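Local coordinates for nucleoprotein (Rift valley fever virus, PDB 3OV9) that encapsidates the viral genomic RNA by binding single-stranded nucleic acid and assembling into ring-shaped hexamers, protecting the genome from nucleases, at residues D34-I39 with S206-H211; G151-S156 with A202-N207. All coordinates share one frame; numbering follows the deposited sequence.

Contact 1 of 2, residues D34-I39 with S206-H211; sequences DARRVI and SNFISH. With NA (sodium ion), chain E.
Arg36, in the first turn of helix 35-46, reaches across to Asn207 and Phe208 in the loop joining helices 189-204 and 211-220. Its CB points past the loop rather than at it. CG, anti to the carbonyl carbon (chi1 -72°), then passes the Phe208 ring obliquely, 3.9 Å from Phe208 CD1. From CG to NE the chain runs extended, which carries the guanidinium out to the loop. There CD1 of Phe208 lies over one guanidinium face, with the ring plane nearly perpendicular to it, 85° away. At the tip the two terminal nitrogens grip Asn207 end-on, NH1 taking the side-chain oxygen and NH2 the backbone one: Arg36 NH1 donates to Asn207 OD1 at 2.7 Å, and Arg36 NH2 to Asn207 O at 3.0 Å. Both donors sit well above their respective carbonyl planes, so neither bond follows a lone pair, although both are fairly straight at hydrogen, 160° for the bond to the backbone.

The apolar half centres on Phe208. Ala35 CB stands over one ring face, 3.6 Å from the centroid and close to the ring normal, a CH-pi contact. Ile39 CD1 reaches Phe208 CZ at 3.6 Å. Arg8 of a neighbouring subunit packs on both Ile39 and Phe208, while Gln5 of that subunit accepts from Ile209 N.

One arginine thus fixes both the side chain and the backbone carbonyl of Asn207 beside the buried Phe208 ring. The positive charge would be expected to polarise both oxygens, and the loop so held presents a surface to the neighbouring subunit's N-terminal region, which is essential for oligomerization.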
loop_
_atom_site.group_PDB
_atom_site.type_symbol
_atom_site.label_atom_id
_atom_site.label_comp_id
_atom_site.label_asym_id
_atom_site.label_seq_id
_atom_site.Cartn_x
_atom_site.Cartn_y
_atom_site.Cartn_z
ATOM N N ASP A 34 -26.441 -18.473 20.903
ATOM C CA ASP A 34 -27.704 -19.045 21.349
ATOM C C ASP A 34 -27.434 -19.980 22.522
ATOM O O ASP A 34 -27.066 -21.137 22.321
ATOM C CB ASP A 34 -28.344 -19.807 20.184
ATOM C CG ASP A 34 -29.751 -20.301 20.487
ATOM O OD1 ASP A 34 -30.077 -20.592 21.658
ATOM O OD2 ASP A 34 -30.537 -20.417 19.524
ATOM N N ALA A 35 -27.626 -19.468 23.738
ATOM C CA ALA A 35 -27.294 -20.199 24.971
ATOM C C ALA A 35 -28.021 -21.536 25.130
ATOM O O ALA A 35 -27.410 -22.534 25.522
ATOM C CB ALA A 35 -27.526 -19.321 26.186
ATOM N N ARG A 36 -29.320 -21.555 24.833
ATOM C CA ARG A 36 -30.110 -22.785 24.935
ATOM C C ARG A 36 -29.596 -23.873 23.993
ATOM O O ARG A 36 -29.527 -25.044 24.374
ATOM C CB ARG A 36 -31.598 -22.512 24.680
ATOM C CG ARG A 36 -32.288 -21.764 25.805
ATOM C CD ARG A 36 -33.708 -21.357 25.418
ATOM N NE ARG A 36 -34.339 -20.554 26.463
ATOM C CZ ARG A 36 -34.226 -19.231 26.580
ATOM N NH1 ARG A 36 -33.504 -18.533 25.709
ATOM N NH2 ARG A 36 -34.840 -18.604 27.576
ATOM N N ARG A 37 -29.228 -23.482 22.774
ATOM C CA ARG A 37 -28.666 -24.419 21.805
ATOM C C ARG A 37 -27.284 -24.911 22.244
ATOM O O ARG A 37 -26.962 -26.088 22.067
ATOM C CB ARG A 37 -28.617 -23.805 20.401
ATOM C CG ARG A 37 -28.233 -24.779 19.276
ATOM C CD ARG A 37 -29.128 -26.016 19.206
ATOM N NE ARG A 37 -28.772 -26.865 18.069
ATOM C CZ ARG A 37 -29.022 -28.169 17.984
ATOM N NH1 ARG A 37 -29.628 -28.810 18.975
ATOM N NH2 ARG A 37 -28.653 -28.839 16.900
ATOM N N VAL A 38 -26.486 -24.014 22.823
ATOM C CA VAL A 38 -25.156 -24.371 23.335
ATOM C C VAL A 38 -25.254 -25.484 24.385
ATOM O O VAL A 38 -24.555 -26.496 24.290
ATOM C CB VAL A 38 -24.394 -23.139 23.905
ATOM C CG1 VAL A 38 -23.165 -23.574 24.709
ATOM C CG2 VAL A 38 -23.965 -22.208 22.782
ATOM N N ILE A 39 -26.136 -25.297 25.364
ATOM C CA ILE A 39 -26.325 -26.281 26.435
ATOM C C ILE A 39 -26.925 -27.587 25.893
ATOM O O ILE A 39 -26.535 -28.676 26.318
ATOM C CB ILE A 39 -27.159 -25.699 27.603
ATOM C CG1 ILE A 39 -26.421 -24.510 28.228
ATOM C CG2 ILE A 39 -27.441 -26.760 28.676
ATOM C CD1 ILE A 39 -27.265 -23.662 29.132
ATOM N N SER A 206 -30.663 -10.295 26.501
ATOM C CA SER A 206 -31.152 -11.584 26.002
ATOM C C SER A 206 -32.204 -12.203 26.923
ATOM O O SER A 206 -32.316 -11.838 28.095
ATOM C CB SER A 206 -29.997 -12.562 25.795
ATOM O OG SER A 206 -29.666 -13.212 27.007
ATOM N N ASN A 207 -32.964 -13.152 26.383
ATOM C CA ASN A 207 -34.017 -13.819 27.143
ATOM C C ASN A 207 -33.512 -15.009 27.967
ATOM O O ASN A 207 -34.312 -15.807 28.460
ATOM C CB ASN A 207 -35.172 -14.238 26.220
ATOM C CG ASN A 207 -34.781 -15.328 25.230
ATOM O OD1 ASN A 207 -33.669 -15.858 25.264
ATOM N ND2 ASN A 207 -35.705 -15.670 24.337
ATOM N N PHE A 208 -32.191 -15.121 28.115
ATOM C CA PHE A 208 -31.599 -16.249 28.831
ATOM C C PHE A 208 -31.131 -15.888 30.241
ATOM O O PHE A 208 -30.225 -15.062 30.415
ATOM C CB PHE A 208 -30.458 -16.880 28.033
ATOM C CG PHE A 208 -29.999 -18.188 28.591
ATOM C CD1 PHE A 208 -30.787 -19.330 28.456
ATOM C CD2 PHE A 208 -28.791 -18.281 29.270
ATOM C CE1 PHE A 208 -30.373 -20.549 28.981
ATOM C CE2 PHE A 208 -28.367 -19.496 29.795
ATOM C CZ PHE A 208 -29.159 -20.631 29.651
ATOM N N ILE A 209 -31.735 -16.559 31.225
ATOM C CA ILE A 209 -31.621 -16.248 32.660
ATOM C C ILE A 209 -32.460 -15.008 32.992
ATOM O O ILE A 209 -32.201 -13.914 32.481
ATOM C CB ILE A 209 -30.138 -16.107 33.173
ATOM C CG1 ILE A 209 -29.267 -17.312 32.763
ATOM C CG2 ILE A 209 -30.098 -15.877 34.685
ATOM C CD1 ILE A 209 -29.693 -18.666 33.325
ATOM N N SER A 210 -33.478 -15.200 33.831
ATOM C CA SER A 210 -34.409 -14.132 34.211
ATOM C C SER A 210 -33.703 -12.915 34.809
ATOM O O SER A 210 -32.603 -13.035 35.361
ATOM C CB SER A 210 -35.461 -14.661 35.191
ATOM O OG SER A 210 -34.891 -14.935 36.459
ATOM N N HIS A 211 -34.337 -11.748 34.694
ATOM C CA HIS A 211 -33.813 -10.516 35.287
ATOM C C HIS A 211 -33.502 -10.706 36.770
ATOM O O HIS A 211 -32.469 -10.254 37.260
ATOM C CB HIS A 211 -34.796 -9.354 35.109
ATOM C CG HIS A 211 -35.005 -8.946 33.684
ATOM N ND1 HIS A 211 -36.037 -8.120 33.292
ATOM C CD2 HIS A 211 -34.325 -9.258 32.556
ATOM C CE1 HIS A 211 -35.977 -7.933 31.986
ATOM N NE2 HIS A 211 -34.949 -8.615 31.514
HETATM NA NA NA E . -33.730 -12.390 30.640
HETATM O O HOH W 1 -36.136 -13.040 30.302
#

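Contact 2 of 2, residues G151-S156 with A202-N207; sequences GMVDPS and AAVNSN. With NA (sodium ion), chain E.
The backbones of Gly151 and Ala203 approach to 4.7 Å between CA atoms, where the end of a 3-10 segment meets the last turn of helix 189-204. From there 151-156 continues as a loop past the helix end, and no hydrogen bond joins the two segments. Gly151 N lies 3.8 Å from Ala203 CB. Farther along, two carbonyls come close, Val153 O and Val204 O at 3.6 Å; Arg214 donates to Val153 O and also to Ala203 O, bringing a shared donor to both segments.

Val153 and Val204 supply the apolar core. With CG1 anti to the backbone N (chi1 170°), Val204 directs that methyl to Val153 CG1 at 4.0 Å, and its other branch, CG2, meets Val153 CB. Leu166 of helix 159-180 packs on both valines. The Pro155 ring rides on the backbone carbonyl of the helix end, its CD 3.5 Å from Val204 O, and Pro155 CB touches Asn205 OD1 at 3.5 Å, the two side chains running antiparallel alongside one another.

Within the loop, Asp154 OD1 accepts from Ser156 N at 2.9 Å and from Ser156 OG, both arriving from the same face of the carboxylate. The backbone bond defines an Asx turn, a few residues before helix 159-180 starts. The arrangement is a helix C-terminus packed against a turn within an all-helical fold, where Ala203 lines the nitrite pocket together with Phe33, which by similarity binds RNA.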
loop_
_atom_site.group_PDB
_atom_site.type_symbol
_atom_site.label_atom_id
_atom_site.label_comp_id
_atom_site.label_asym_id
_atom_site.label_seq_id
_atom_site.Cartn_x
_atom_site.Cartn_y
_atom_site.Cartn_z
ATOM N N GLY A 151 -23.929 -11.441 30.251
ATOM C CA GLY A 151 -25.112 -12.285 30.458
ATOM C C GLY A 151 -25.579 -12.392 31.902
ATOM O O GLY A 151 -26.569 -13.067 32.192
ATOM N N MET A 152 -24.859 -11.736 32.810
ATOM C CA MET A 152 -25.221 -11.702 34.229
ATOM C C MET A 152 -25.849 -10.370 34.625
ATOM O O MET A 152 -26.280 -10.190 35.771
ATOM C CB MET A 152 -23.992 -11.974 35.106
ATOM C CG MET A 152 -23.425 -13.380 35.001
ATOM S SD MET A 152 -24.402 -14.618 35.866
ATOM C CE MET A 152 -25.447 -15.227 34.540
ATOM N N VAL A 153 -25.903 -9.441 33.675
ATOM C CA VAL A 153 -26.384 -8.090 33.944
ATOM C C VAL A 153 -27.909 -8.045 33.832
ATOM O O VAL A 153 -28.479 -8.525 32.853
ATOM C CB VAL A 153 -25.723 -7.048 32.996
ATOM C CG1 VAL A 153 -26.205 -5.645 33.313
ATOM C CG2 VAL A 153 -24.204 -7.111 33.106
ATOM N N ASP A 154 -28.546 -7.488 34.859
ATOM C CA ASP A 154 -29.996 -7.295 34.899
ATOM C C ASP A 154 -30.356 -5.935 34.292
ATOM O O ASP A 154 -30.094 -4.899 34.905
ATOM C CB ASP A 154 -30.484 -7.391 36.352
ATOM C CG ASP A 154 -31.980 -7.122 36.505
ATOM O OD1 ASP A 154 -32.687 -6.960 35.488
ATOM O OD2 ASP A 154 -32.447 -7.070 37.662
ATOM N N PRO A 155 -30.972 -5.932 33.089
ATOM C CA PRO A 155 -31.293 -4.678 32.395
ATOM C C PRO A 155 -32.430 -3.881 33.042
ATOM O O PRO A 155 -32.719 -2.762 32.605
ATOM C CB PRO A 155 -31.702 -5.148 30.994
ATOM C CG PRO A 155 -32.228 -6.518 31.201
ATOM C CD PRO A 155 -31.399 -7.111 32.311
ATOM N N SER A 156 -33.062 -4.453 34.065
ATOM C CA SER A 156 -34.134 -3.776 34.795
ATOM C C SER A 156 -33.625 -2.987 36.010
ATOM O O SER A 156 -34.411 -2.348 36.713
ATOM C CB SER A 156 -35.227 -4.771 35.211
ATOM O OG SER A 156 -34.830 -5.556 36.320
ATOM N N ALA A 202 -26.317 -7.306 23.503
ATOM C CA ALA A 202 -27.087 -8.499 23.145
ATOM C C ALA A 202 -27.234 -9.455 24.331
ATOM O O ALA A 202 -28.331 -9.941 24.607
ATOM C CB ALA A 202 -26.458 -9.214 21.950
ATOM N N ALA A 203 -26.132 -9.706 25.038
ATOM C CA ALA A 203 -26.162 -10.584 26.204
ATOM C C ALA A 203 -26.894 -9.937 27.381
ATOM O O ALA A 203 -27.625 -10.614 28.108
ATOM C CB ALA A 203 -24.752 -11.004 26.602
ATOM N N VAL A 204 -26.709 -8.630 27.554
ATOM C CA VAL A 204 -27.375 -7.880 28.625
ATOM C C VAL A 204 -28.897 -7.979 28.486
ATOM O O VAL A 204 -29.610 -8.106 29.481
ATOM C CB VAL A 204 -26.928 -6.393 28.655
ATOM C CG1 VAL A 204 -27.811 -5.566 29.596
ATOM C CG2 VAL A 204 -25.463 -6.286 29.075
ATOM N N ASN A 205 -29.372 -7.944 27.243
ATOM C CA ASN A 205 -30.808 -7.892 26.951
ATOM C C ASN A 205 -31.435 -9.211 26.482
ATOM O O ASN A 205 -32.616 -9.243 26.125
ATOM C CB ASN A 205 -31.091 -6.782 25.931
ATOM C CG ASN A 205 -30.813 -5.393 26.483
ATOM O OD1 ASN A 205 -31.320 -5.018 27.539
ATOM N ND2 ASN A 205 -30.011 -4.621 25.760
ATOM N N SER A 206 -30.663 -10.295 26.501
ATOM C CA SER A 206 -31.152 -11.584 26.002
ATOM C C SER A 206 -32.204 -12.203 26.923
ATOM O O SER A 206 -32.316 -11.838 28.095
ATOM C CB SER A 206 -29.997 -12.562 25.795
ATOM O OG SER A 206 -29.666 -13.212 27.007
ATOM N N ASN A 207 -32.964 -13.152 26.383
ATOM C CA ASN A 207 -34.017 -13.819 27.143
ATOM C C ASN A 207 -33.512 -15.009 27.967
ATOM O O ASN A 207 -34.312 -15.807 28.460
ATOM C CB ASN A 207 -35.172 -14.238 26.220
ATOM C CG ASN A 207 -34.781 -15.328 25.230
ATOM O OD1 ASN A 207 -33.669 -15.858 25.264
ATOM N ND2 ASN A 207 -35.705 -15.670 24.337
HETATM NA NA NA E . -33.730 -12.390 30.640
HETATM O O HOH W 1 -36.136 -13.040 30.302
#

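Contacts 1 and 2 share Ser206 and Asn207, and their centres lie about 10 Å apart, so the chain leaving helix 189-204 serves both in succession. They also touch directly: His211 NE2 of contact 1 is 3.4 Å from Pro155 CG of contact 2. Beside both sits the sodium ion, bound by Ser206 O at 3.0 Å, Ile209 O at 2.8 Å and a water at 2.5 Å; Ser206 belongs to both contacts, Ile209 to contact 1. Arg214, which serves contact 2, also bonds to Phe208 O and Ile209 O. Ser206 lines the nitrite pocket with Ala202, Ala203 and Phe33, while Phe208 and Ile209 touch the second subunit.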